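Local coordinates for putative nucleic acid-binding lipoprotein (Klebsiella pneumoniae subsp. pneumoniae MGH 78578, PDB 3F1Z) that is a putative lipoprotein of unknown function that adopts an OB-fold and may bind nucleic acid, at residues Thr26-Gln31 with Met77-Asn82; Gln31-Phe36 with Lys86-Asn91. One frame throughout, in Å; residues are numbered along the deposited sequence. Where two conformers were deposited one is given.

Interaction 1. Residues Thr26-Gln31 with Met77-Asn82; sequences TYSVAQ and MRDEQN
Asp79 reaches across to the first turn of helix 29-38, where its OD1 accepts a hydrogen bond from Ala30 N at 2.9 Å. The bond is fairly straight, with an N-H...O angle of 156°, and the amide meets OD1 on the anti side of the carboxylate, somewhat out of its plane. The methyl of Ala30 lies beside the same oxygen. Next to this bond Val29 faces the strand end: its CB packs on the backbone of Asp79, and its CG2 touches the selenium SE of the selenomethionine at Met77, 3.5 Å away. In Met77, CG anti to the backbone N (chi1 -175°) and an extended chi2 carry the selenium out to Val29 CG2. Water 1 makes a second bridge, accepting from Val29 N at 3.1 Å and from Glu80 N at 2.9 Å. The carboxylate is itself held by its own turn. Asp79 OD2 accepts from Gln81 N at 2.9 Å, met from above the carboxylate plane, and also from Lys83 N, so both oxygens are bound to backbone amides. Asp79 O closes the type I turn 79-82 by taking Asn82 N, while Arg78 NH1 bonds it from the opposite face of the carbonyl plane. On the helix side, Ser28 OG receives Gln31 N at 3.0 Å and Gln31 OE1 receives Ser28 N at the same length. A carboxylate bound at this N-terminus would probably be favoured by the helix dipole. Beyond these groups, Val54 of strand 51-65 packs on Val29. The arrangement combines a capping box at Ser28 and Gln31 with an Asx turn at Asp79, and ties the start of helix 29-38 to the turn leaving strand 71-78 of the OB-fold sheet.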
# COMPACT_ATOMS: atom_id res chain seq x y z
N THR A 26 3.74 6.55 -11.01
CA THR A 26 3.31 6.78 -9.65
C THR A 26 1.82 7.12 -9.61
O THR A 26 1.39 8.02 -10.27
CB THR A 26 4.03 7.96 -9.04
OG1 THR A 26 5.44 7.67 -8.96
CG2 THR A 26 3.49 8.23 -7.63
N TYR A 27 1.03 6.37 -8.85
CA TYR A 27 -0.39 6.66 -8.71
C TYR A 27 -0.60 7.54 -7.50
O TYR A 27 0.15 7.48 -6.52
CB TYR A 27 -1.16 5.39 -8.34
CG TYR A 27 -1.38 4.32 -9.40
CD1 TYR A 27 -0.39 3.40 -9.70
CD2 TYR A 27 -2.61 4.18 -10.03
CE1 TYR A 27 -0.61 2.38 -10.62
CE2 TYR A 27 -2.86 3.15 -10.95
CZ TYR A 27 -1.85 2.25 -11.23
OH TYR A 27 -2.08 1.25 -12.15
N SER A 28 -1.65 8.36 -7.54
CA SER A 28 -2.08 8.97 -6.31
C SER A 28 -3.01 7.92 -5.65
O SER A 28 -3.45 6.94 -6.28
CB SER A 28 -2.83 10.24 -6.57
OG SER A 28 -4.02 9.89 -7.20
N VAL A 29 -3.34 8.11 -4.39
CA VAL A 29 -4.25 7.17 -3.75
C VAL A 29 -5.61 7.20 -4.48
O VAL A 29 -6.20 6.16 -4.70
CB VAL A 29 -4.38 7.46 -2.26
CG1 VAL A 29 -5.59 6.68 -1.62
CG2 VAL A 29 -2.98 7.22 -1.57
N ALA A 30 -6.08 8.38 -4.86
CA ALA A 30 -7.36 8.49 -5.59
C ALA A 30 -7.28 7.72 -6.88
O ALA A 30 -8.24 7.04 -7.24
CB ALA A 30 -7.72 9.94 -5.89
N GLN A 31 -6.16 7.84 -7.58
CA GLN A 31 -6.05 7.16 -8.87
C GLN A 31 -6.10 5.65 -8.75
O GLN A 31 -6.83 5.00 -9.44
CB GLN A 31 -4.83 7.61 -9.65
CG GLN A 31 -5.02 8.99 -10.19
CD GLN A 31 -3.71 9.65 -10.67
OE1 GLN A 31 -2.60 9.40 -10.14
NE2 GLN A 31 -3.85 10.53 -11.64
N MSE A 77 -2.42 5.09 4.42
CA MSE A 77 -2.08 6.23 3.59
C MSE A 77 -3.33 6.91 3.08
O MSE A 77 -4.27 6.21 2.67
CB MSE A 77 -1.27 5.70 2.39
CG MSE A 77 -0.72 6.75 1.48
SE MSE A 77 0.02 6.02 -0.17
CE MSE A 77 1.87 5.74 0.44
N ARG A 78 -3.36 8.24 3.12
CA ARG A 78 -4.48 8.97 2.51
C ARG A 78 -4.01 9.71 1.25
O ARG A 78 -2.81 9.96 1.10
CB ARG A 78 -5.06 9.99 3.47
CG ARG A 78 -4.14 11.16 3.81
CD ARG A 78 -4.98 12.30 4.40
NE ARG A 78 -4.18 13.37 4.96
CZ ARG A 78 -3.62 14.34 4.25
NH1 ARG A 78 -3.75 14.41 2.92
NH2 ARG A 78 -2.90 15.27 4.88
N ASP A 79 -4.94 10.09 0.38
CA ASP A 79 -4.59 10.87 -0.79
C ASP A 79 -3.89 12.19 -0.39
O ASP A 79 -4.32 12.90 0.51
CB ASP A 79 -5.82 11.21 -1.60
CG ASP A 79 -5.47 11.78 -2.97
OD1 ASP A 79 -5.25 10.96 -3.90
OD2 ASP A 79 -5.42 13.05 -3.10
N GLU A 80 -2.81 12.50 -1.08
CA GLU A 80 -2.05 13.71 -0.81
C GLU A 80 -2.85 15.01 -0.94
O GLU A 80 -2.55 15.99 -0.27
CB GLU A 80 -0.89 13.81 -1.78
CG GLU A 80 0.06 14.94 -1.49
CD GLU A 80 0.64 15.47 -2.72
OE1 GLU A 80 0.34 14.86 -3.73
OE2 GLU A 80 1.34 16.50 -2.69
N GLN A 81 -3.83 15.04 -1.82
CA GLN A 81 -4.63 16.25 -1.98
C GLN A 81 -6.07 16.01 -1.51
O GLN A 81 -6.96 16.73 -1.91
CB GLN A 81 -4.60 16.69 -3.46
CG GLN A 81 -3.19 16.88 -4.09
CD GLN A 81 -3.25 17.41 -5.56
OE1 GLN A 81 -2.74 18.52 -5.88
NE2 GLN A 81 -3.93 16.63 -6.45
N ASN A 82 -6.31 15.00 -0.67
CA ASN A 82 -7.67 14.65 -0.23
C ASN A 82 -8.67 14.49 -1.42
O ASN A 82 -9.85 14.77 -1.32
CB ASN A 82 -8.17 15.66 0.83
CG ASN A 82 -7.43 15.53 2.17
OD1 ASN A 82 -7.19 14.41 2.67
ND2 ASN A 82 -7.09 16.67 2.77
O HOH W 1 -2.01 10.64 -3.10

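Interaction 2. Residues Gln31-Phe36 with Lys86-Asn91; sequences QFLQPF and KRLTFN
With CG anti to the backbone N in both residues (chi1 173° for Phe32, 176° for Leu88), the Phe32 ring and the Leu88 isobutyl group are directed toward each other between helix and strand, where they cross at about a right angle. Leu88 CD1 comes to the ring's edge, near its plane, 3.8 Å from Phe32 CE2; Leu88 CD2 lies 4.1 Å from Phe32 CD2. Leu33 divides its two methyls between successive parts of the opposite segment. Leu33 CD2 approaches Leu88 CD1 at 4.2 Å, whereas Leu33 CD1 rests against Lys86 CB at 3.8 Å, near the entry to the strand. The aliphatic chain of Lys86 then runs on extended, carrying NZ to a hydrogen bond with Thr37 OG1, just past the helical segment. A polar tether thus borders an otherwise apolar contact. Around the contact, Tyr47 of helix 40-47 meets Phe32 edge-to-face, Pro124 and Ile123 pack on the helical side chains, and Leu126 of the parallel strand 125-127 adjoins Leu88, placing helix 29-38 against strand 88-93.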
# COMPACT_ATOMS: atom_id res chain seq x y z
N GLN A 31 -6.16 7.84 -7.58
CA GLN A 31 -6.05 7.16 -8.87
C GLN A 31 -6.10 5.65 -8.75
O GLN A 31 -6.83 5.00 -9.44
CB GLN A 31 -4.83 7.61 -9.65
CG GLN A 31 -5.02 8.99 -10.19
CD GLN A 31 -3.71 9.65 -10.67
OE1 GLN A 31 -2.60 9.40 -10.14
NE2 GLN A 31 -3.85 10.53 -11.64
N PHE A 32 -5.33 5.11 -7.84
CA PHE A 32 -5.30 3.69 -7.67
C PHE A 32 -6.64 3.13 -7.15
O PHE A 32 -7.04 2.04 -7.53
CB PHE A 32 -4.17 3.29 -6.73
CG PHE A 32 -4.19 1.85 -6.39
CD1 PHE A 32 -4.03 0.91 -7.37
CD2 PHE A 32 -4.37 1.44 -5.11
CE1 PHE A 32 -4.03 -0.39 -7.09
CE2 PHE A 32 -4.39 0.11 -4.81
CZ PHE A 32 -4.22 -0.81 -5.81
N LEU A 33 -7.32 3.87 -6.29
CA LEU A 33 -8.60 3.40 -5.75
C LEU A 33 -9.79 3.62 -6.67
O LEU A 33 -10.84 3.01 -6.48
CB LEU A 33 -8.87 3.99 -4.36
CG LEU A 33 -7.88 3.55 -3.27
CD1 LEU A 33 -8.38 4.08 -1.93
CD2 LEU A 33 -7.68 2.10 -3.17
N GLN A 34 -9.65 4.43 -7.69
CA GLN A 34 -10.80 4.71 -8.56
C GLN A 34 -11.50 3.45 -9.12
O GLN A 34 -12.70 3.33 -9.01
CB GLN A 34 -10.40 5.67 -9.69
CG GLN A 34 -11.49 6.02 -10.70
CD GLN A 34 -12.75 6.63 -10.06
OE1 GLN A 34 -12.69 7.28 -8.99
NE2 GLN A 34 -13.92 6.44 -10.73
N PRO A 35 -10.75 2.51 -9.68
CA PRO A 35 -11.37 1.29 -10.20
C PRO A 35 -12.06 0.46 -9.12
O PRO A 35 -13.06 -0.14 -9.40
CB PRO A 35 -10.18 0.50 -10.79
CG PRO A 35 -9.12 1.45 -10.92
CD PRO A 35 -9.29 2.48 -9.87
N PHE A 36 -11.48 0.43 -7.91
CA PHE A 36 -12.08 -0.31 -6.79
C PHE A 36 -13.38 0.35 -6.33
O PHE A 36 -14.32 -0.31 -5.83
CB PHE A 36 -11.09 -0.45 -5.61
CG PHE A 36 -9.87 -1.31 -5.93
CD1 PHE A 36 -8.76 -0.78 -6.54
CD2 PHE A 36 -9.88 -2.67 -5.66
CE1 PHE A 36 -7.69 -1.58 -6.87
CE2 PHE A 36 -8.82 -3.48 -5.98
CZ PHE A 36 -7.73 -2.96 -6.59
N LYS A 86 -11.04 7.83 1.07
CA LYS A 86 -10.70 6.47 1.33
C LYS A 86 -9.21 6.31 1.58
O LYS A 86 -8.39 6.98 0.95
CB LYS A 86 -11.14 5.59 0.15
CG LYS A 86 -12.65 5.49 -0.00
CD LYS A 86 -13.05 4.54 -1.16
CE LYS A 86 -14.59 4.55 -1.33
NZ LYS A 86 -15.05 3.80 -2.55
N ARG A 87 -8.85 5.42 2.50
CA ARG A 87 -7.47 5.18 2.82
C ARG A 87 -6.95 3.90 2.19
O ARG A 87 -7.71 2.94 1.94
CB ARG A 87 -7.30 5.05 4.32
CG ARG A 87 -7.89 6.14 5.20
CD ARG A 87 -7.71 7.55 4.65
NE ARG A 87 -7.70 8.55 5.73
CZ ARG A 87 -8.09 9.81 5.62
NH1 ARG A 87 -8.63 10.26 4.50
NH2 ARG A 87 -7.99 10.60 6.68
N LEU A 88 -5.65 3.85 1.94
CA LEU A 88 -5.02 2.66 1.40
C LEU A 88 -4.11 2.13 2.51
O LEU A 88 -3.43 2.93 3.17
CB LEU A 88 -4.23 3.05 0.17
CG LEU A 88 -3.41 1.96 -0.52
CD1 LEU A 88 -4.30 0.87 -1.08
CD2 LEU A 88 -2.55 2.63 -1.60
N THR A 89 -4.11 0.82 2.74
CA THR A 89 -3.25 0.25 3.76
C THR A 89 -2.25 -0.69 3.09
O THR A 89 -2.53 -1.24 2.02
CB THR A 89 -4.02 -0.59 4.77
OG1 THR A 89 -4.77 -1.60 4.03
CG2 THR A 89 -4.99 0.28 5.61
N PHE A 90 -1.11 -0.85 3.75
CA PHE A 90 -0.04 -1.70 3.33
C PHE A 90 0.33 -2.60 4.49
O PHE A 90 0.39 -2.17 5.62
CB PHE A 90 1.19 -0.86 3.02
CG PHE A 90 1.02 0.12 1.91
CD1 PHE A 90 0.36 1.30 2.12
CD2 PHE A 90 1.61 -0.11 0.70
CE1 PHE A 90 0.21 2.20 1.12
CE2 PHE A 90 1.48 0.80 -0.30
CZ PHE A 90 0.76 1.95 -0.09
N ASN A 91 0.68 -3.83 4.20
CA ASN A 91 0.99 -4.80 5.25
C ASN A 91 2.44 -5.18 5.11
O ASN A 91 2.81 -5.87 4.16
CB ASN A 91 0.11 -6.02 5.07
CG ASN A 91 0.29 -7.04 6.15
OD1 ASN A 91 1.35 -7.19 6.68
ND2 ASN A 91 -0.77 -7.76 6.49

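In the fold
Interactions 1 and 2 use successive turns of helix 29-38 and share Gln31, whose side chain completes the capping box with Ser28. Their strand segments belong to neighbours in one antiparallel pair, joined by a probable hydrogen bond from Met77 N to Leu88 O at 2.7 Å. The centres of the two contacts lie about 8 Å apart. Interaction 1, whose centre lies about 11 Å from the centre of the chain, is partly buried and mixes one Val-selenomethionine contact with carboxylate, amide and water bonds. Interaction 2, whose centre lies about 7 Å from the centre of the chain, is more buried and packs apolar side chains, with charge kept to its margin. Together they fasten the helix to two adjacent strands.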